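Local structure of sugar-binding transcriptional regulator, LacI family (Enterococcus faecalis, 3CS3) at residues A109-F113 with V179-A183; G117-V121 with I149-I153. The protein probably acts as a DNA-binding transcription factor of the LacI family whose regulatory domain, the part studied here, resembles periplasmic sugar-binding proteins. All blocks are in the same frame, centred on the assembly; numbering follows the deposited sequence. Where two conformers were deposited one is given.

Interaction 1. Residues A109-F113 with V179-A183; sequences AIEQF and VDVFA
Phe113 brings the edge of its ring against Asp180 and Val181, on the face of strand 179-183, and that ring can be followed atom by atom. CB leaves the helix toward the strand, and with chi1 at -64° CG lies beside the backbone N, anti to the carbonyl carbon, which carries the ring across to the strand. One long side of the ring, CD1 and CE1, runs along Asp180 CB, with Phe113 CE1 3.9 Å from it. The leading atom, Phe113 CZ, comes edge-on to the backbone oxygen Val181 O at 3.3 Å. The other side turns to the next residue, Phe113 CE2 lying 3.8 Å from Phe182 CB. Helix 102-115 thus packs on a parallel sheet, its short segment nearly antiparallel to strand 179-183 (172°), as expected for the alpha/beta layers of a periplasmic-binding-protein-like domain. One turn back toward the helix start, Ala109 CB sits over a face of the Phe182 ring in a CH-pi contact, 3.9 Å from the centroid and displaced toward the rim. Ile110 CD1 approaches Phe182 CD2 obliquely at 3.7 Å. Helix 131-146 adds Ser140 to the surroundings of Ile110 and Phe182, while the carboxylate of Asp180 turns to a salt bridge with Arg208.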
# COMPACT_ATOMS: atom_id res chain seq x y z
N ALA A 109 11.24 22.55 3.05
CA ALA A 109 11.36 22.25 1.62
C ALA A 109 11.56 23.50 0.80
O ALA A 109 12.41 23.54 -0.08
CB ALA A 109 10.15 21.50 1.14
N ILE A 110 10.77 24.52 1.10
CA ILE A 110 10.77 25.75 0.32
C ILE A 110 12.03 26.61 0.58
O ILE A 110 12.42 27.42 -0.25
CB ILE A 110 9.44 26.53 0.52
CG1 ILE A 110 8.95 27.12 -0.80
CG2 ILE A 110 9.54 27.55 1.62
CD1 ILE A 110 8.24 26.10 -1.69
N GLU A 111 12.67 26.37 1.73
CA GLU A 111 13.94 26.97 2.11
C GLU A 111 15.05 26.52 1.17
O GLU A 111 15.99 27.26 0.92
CB GLU A 111 14.31 26.52 3.52
CG GLU A 111 15.26 27.41 4.27
CD GLU A 111 15.39 27.00 5.73
OE1 GLU A 111 15.93 25.90 6.00
OE2 GLU A 111 14.93 27.76 6.61
N GLN A 112 14.93 25.29 0.66
CA GLN A 112 15.92 24.72 -0.23
C GLN A 112 15.87 25.36 -1.61
O GLN A 112 16.90 25.51 -2.27
CB GLN A 112 15.73 23.21 -0.35
CG GLN A 112 15.77 22.46 0.97
CD GLN A 112 17.15 22.46 1.59
OE1 GLN A 112 18.14 22.22 0.91
NE2 GLN A 112 17.21 22.73 2.89
N PHE A 113 14.66 25.73 -2.04
CA PHE A 113 14.49 26.44 -3.31
C PHE A 113 15.04 27.86 -3.22
O PHE A 113 15.68 28.33 -4.16
CB PHE A 113 13.02 26.47 -3.75
CG PHE A 113 12.45 25.11 -4.06
CD1 PHE A 113 12.57 24.56 -5.33
CD2 PHE A 113 11.78 24.38 -3.07
CE1 PHE A 113 12.03 23.30 -5.62
CE2 PHE A 113 11.24 23.13 -3.34
CZ PHE A 113 11.37 22.58 -4.62
N VAL A 179 13.48 23.35 -14.30
CA VAL A 179 12.10 23.34 -13.80
C VAL A 179 12.11 22.90 -12.33
O VAL A 179 12.46 21.77 -12.02
CB VAL A 179 11.18 22.40 -14.62
CG1 VAL A 179 9.76 22.42 -14.06
CG2 VAL A 179 11.17 22.80 -16.08
N ASP A 180 11.74 23.81 -11.43
CA ASP A 180 11.76 23.52 -10.00
C ASP A 180 10.37 23.18 -9.49
O ASP A 180 9.44 23.98 -9.62
CB ASP A 180 12.39 24.68 -9.23
CG ASP A 180 13.88 24.81 -9.51
OD1 ASP A 180 14.43 23.93 -10.21
OD2 ASP A 180 14.50 25.78 -9.03
N VAL A 181 10.24 21.98 -8.92
CA VAL A 181 8.95 21.46 -8.46
C VAL A 181 8.98 21.09 -6.98
O VAL A 181 9.87 20.36 -6.52
CB VAL A 181 8.50 20.21 -9.28
CG1 VAL A 181 7.10 19.75 -8.85
CG2 VAL A 181 8.52 20.49 -10.79
N PHE A 182 8.00 21.60 -6.23
CA PHE A 182 7.73 21.11 -4.89
C PHE A 182 6.45 20.29 -4.98
O PHE A 182 5.36 20.85 -5.11
CB PHE A 182 7.63 22.26 -3.89
CG PHE A 182 7.30 21.84 -2.48
CD1 PHE A 182 7.67 20.59 -1.97
CD2 PHE A 182 6.64 22.73 -1.63
CE1 PHE A 182 7.35 20.22 -0.67
CE2 PHE A 182 6.33 22.37 -0.32
CZ PHE A 182 6.68 21.11 0.16
N ALA A 183 6.62 18.97 -4.95
CA ALA A 183 5.49 18.03 -4.95
C ALA A 183 5.06 17.85 -3.50
O ALA A 183 5.90 17.65 -2.63
CB ALA A 183 5.90 16.72 -5.56

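Interaction 2. Residues G117-V121 with I149-I153; sequences GSKKV and IPYEI
Val121 pairs with Tyr151 across a parallel bridge, its own N and O bonding to the residues either side of Tyr151. Val121 N donates to Pro150 O over 3.0 Å, with an N-H...O angle of 163°, and Val121 O accepts from Glu152 N at 3.2 Å. In each bond the donor is tilted about 20° from the carbonyl plane. A close CA-H...O contact from Tyr151 CA to Val121 O, 3.2 Å, gives that oxygen a second partner. A single residue bonded to the two that flank its opposite number is the signature of a parallel bridge, and here it starts the pairing of strand 121-125 with 151-155, an edge strand, within this chain, of the four-stranded parallel sheet in this periplasmic-binding-protein-like domain. Ahead of the bridge the segments pack by side chain. Ile149 points back toward the loop, Ile149 CG1 3.6 Å from Ser118 O, and Ile149 CG2 reaches Val121 CG2 at 4.0 Å. CG and CD of Pro150 rest on the loop backbone, Pro150 CD 3.3 Å from Lys119 O. The aliphatic start of Lys120 runs past Pro150, Lys120 CG 3.9 Å from Pro150 CB; the chain then bends at chi2 and chi3, bringing NZ round toward Glu152. Lys120 NZ hydrogen-bonds Gln175 OE1 and makes only a long salt bridge, 3.9 Å, to Glu152 OE1. Farther out, Leu144 of helix 131-146 touches Val121, Ile149 and Tyr151, packing on the side of the sheet to which Val121 and Tyr151 direct CB. At the start of the loop Gly117, with positive phi, ends helix 102-115 in a Schellman motif and turns the chain toward the sheet.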
# COMPACT_ATOMS: atom_id res chain seq x y z
N GLY A 117 18.53 29.63 -5.05
CA GLY A 117 18.21 30.77 -5.91
C GLY A 117 17.28 30.45 -7.06
O GLY A 117 17.56 30.83 -8.21
N SER A 118 16.17 29.78 -6.75
CA SER A 118 15.18 29.40 -7.76
C SER A 118 14.55 30.61 -8.43
O SER A 118 14.28 31.62 -7.78
CB SER A 118 14.10 28.52 -7.13
OG SER A 118 14.67 27.34 -6.61
N LYS A 119 14.31 30.49 -9.73
CA LYS A 119 13.72 31.57 -10.52
C LYS A 119 12.20 31.47 -10.60
O LYS A 119 11.52 32.47 -10.80
CB LYS A 119 14.33 31.60 -11.93
CG LYS A 119 15.85 31.82 -11.97
CD LYS A 119 16.24 33.19 -11.42
CE LYS A 119 17.74 33.32 -11.19
NZ LYS A 119 18.08 34.61 -10.53
N LYS A 120 11.69 30.25 -10.46
CA LYS A 120 10.27 29.96 -10.34
C LYS A 120 10.11 28.60 -9.67
O LYS A 120 10.89 27.68 -9.92
CB LYS A 120 9.58 29.94 -11.72
CG LYS A 120 8.07 30.20 -11.64
CD LYS A 120 7.26 29.29 -12.56
CE LYS A 120 7.08 29.88 -13.94
NZ LYS A 120 5.99 29.19 -14.69
N VAL A 121 9.10 28.48 -8.80
CA VAL A 121 8.82 27.22 -8.14
C VAL A 121 7.42 26.76 -8.54
O VAL A 121 6.47 27.51 -8.42
CB VAL A 121 8.96 27.32 -6.61
CG1 VAL A 121 8.52 26.03 -5.92
CG2 VAL A 121 10.40 27.62 -6.23
N ILE A 149 10.32 35.11 -5.08
CA ILE A 149 10.30 34.00 -6.04
C ILE A 149 8.88 33.77 -6.53
O ILE A 149 7.97 33.56 -5.73
CB ILE A 149 10.90 32.70 -5.43
CG1 ILE A 149 12.34 32.93 -4.99
CG2 ILE A 149 10.84 31.55 -6.44
CD1 ILE A 149 12.87 31.88 -4.01
N PRO A 150 8.69 33.84 -7.87
CA PRO A 150 7.43 33.51 -8.52
C PRO A 150 7.04 32.05 -8.33
O PRO A 150 7.91 31.19 -8.13
CB PRO A 150 7.70 33.77 -10.01
CG PRO A 150 8.92 34.52 -10.08
CD PRO A 150 9.70 34.31 -8.83
N TYR A 151 5.74 31.78 -8.43
CA TYR A 151 5.24 30.42 -8.32
C TYR A 151 4.00 30.19 -9.17
O TYR A 151 3.26 31.12 -9.50
CB TYR A 151 4.97 30.04 -6.85
CG TYR A 151 3.88 30.83 -6.13
CD1 TYR A 151 4.20 31.82 -5.20
CD2 TYR A 151 2.53 30.57 -6.36
CE1 TYR A 151 3.21 32.53 -4.53
CE2 TYR A 151 1.53 31.28 -5.71
CZ TYR A 151 1.87 32.26 -4.80
OH TYR A 151 0.88 32.95 -4.15
N GLU A 152 3.78 28.92 -9.53
CA GLU A 152 2.53 28.47 -10.11
C GLU A 152 2.03 27.29 -9.28
O GLU A 152 2.81 26.40 -8.93
CB GLU A 152 2.72 28.07 -11.57
CG GLU A 152 1.42 27.73 -12.29
CD GLU A 152 1.53 27.77 -13.81
OE1 GLU A 152 2.57 27.35 -14.36
OE2 GLU A 152 0.56 28.23 -14.44
N ILE A 153 0.74 27.30 -8.95
CA ILE A 153 0.09 26.22 -8.21
C ILE A 153 -0.59 25.28 -9.19
O ILE A 153 -1.45 25.69 -9.97
CB ILE A 153 -0.96 26.78 -7.20
CG1 ILE A 153 -0.27 27.64 -6.14
CG2 ILE A 153 -1.76 25.64 -6.55
CD1 ILE A 153 -1.22 28.49 -5.33

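Followed from the N terminus, the chain passes through helix 102-115, whose residues 109-113 enter interaction 1, and leaves it at Gly117 to begin interaction 2. It then runs through strand 121-125 and helix 131-146 before residues 149-153 close the inner loop on 117-121. Helix 160-170 follows, and strand 179-183 closes the outer loop on 109-113, so interaction 2 is nested inside interaction 1. Both reach the same parallel sheet: one joins a helix to an inner strand, the other joins the loop and start of inner strand 121-125 to edge strand 151-155. In the conformer given, Ser118 OG links them through probable hydrogen bonds to Phe113 O (2.8 Å) and Asp180 OD2 (2.9 Å).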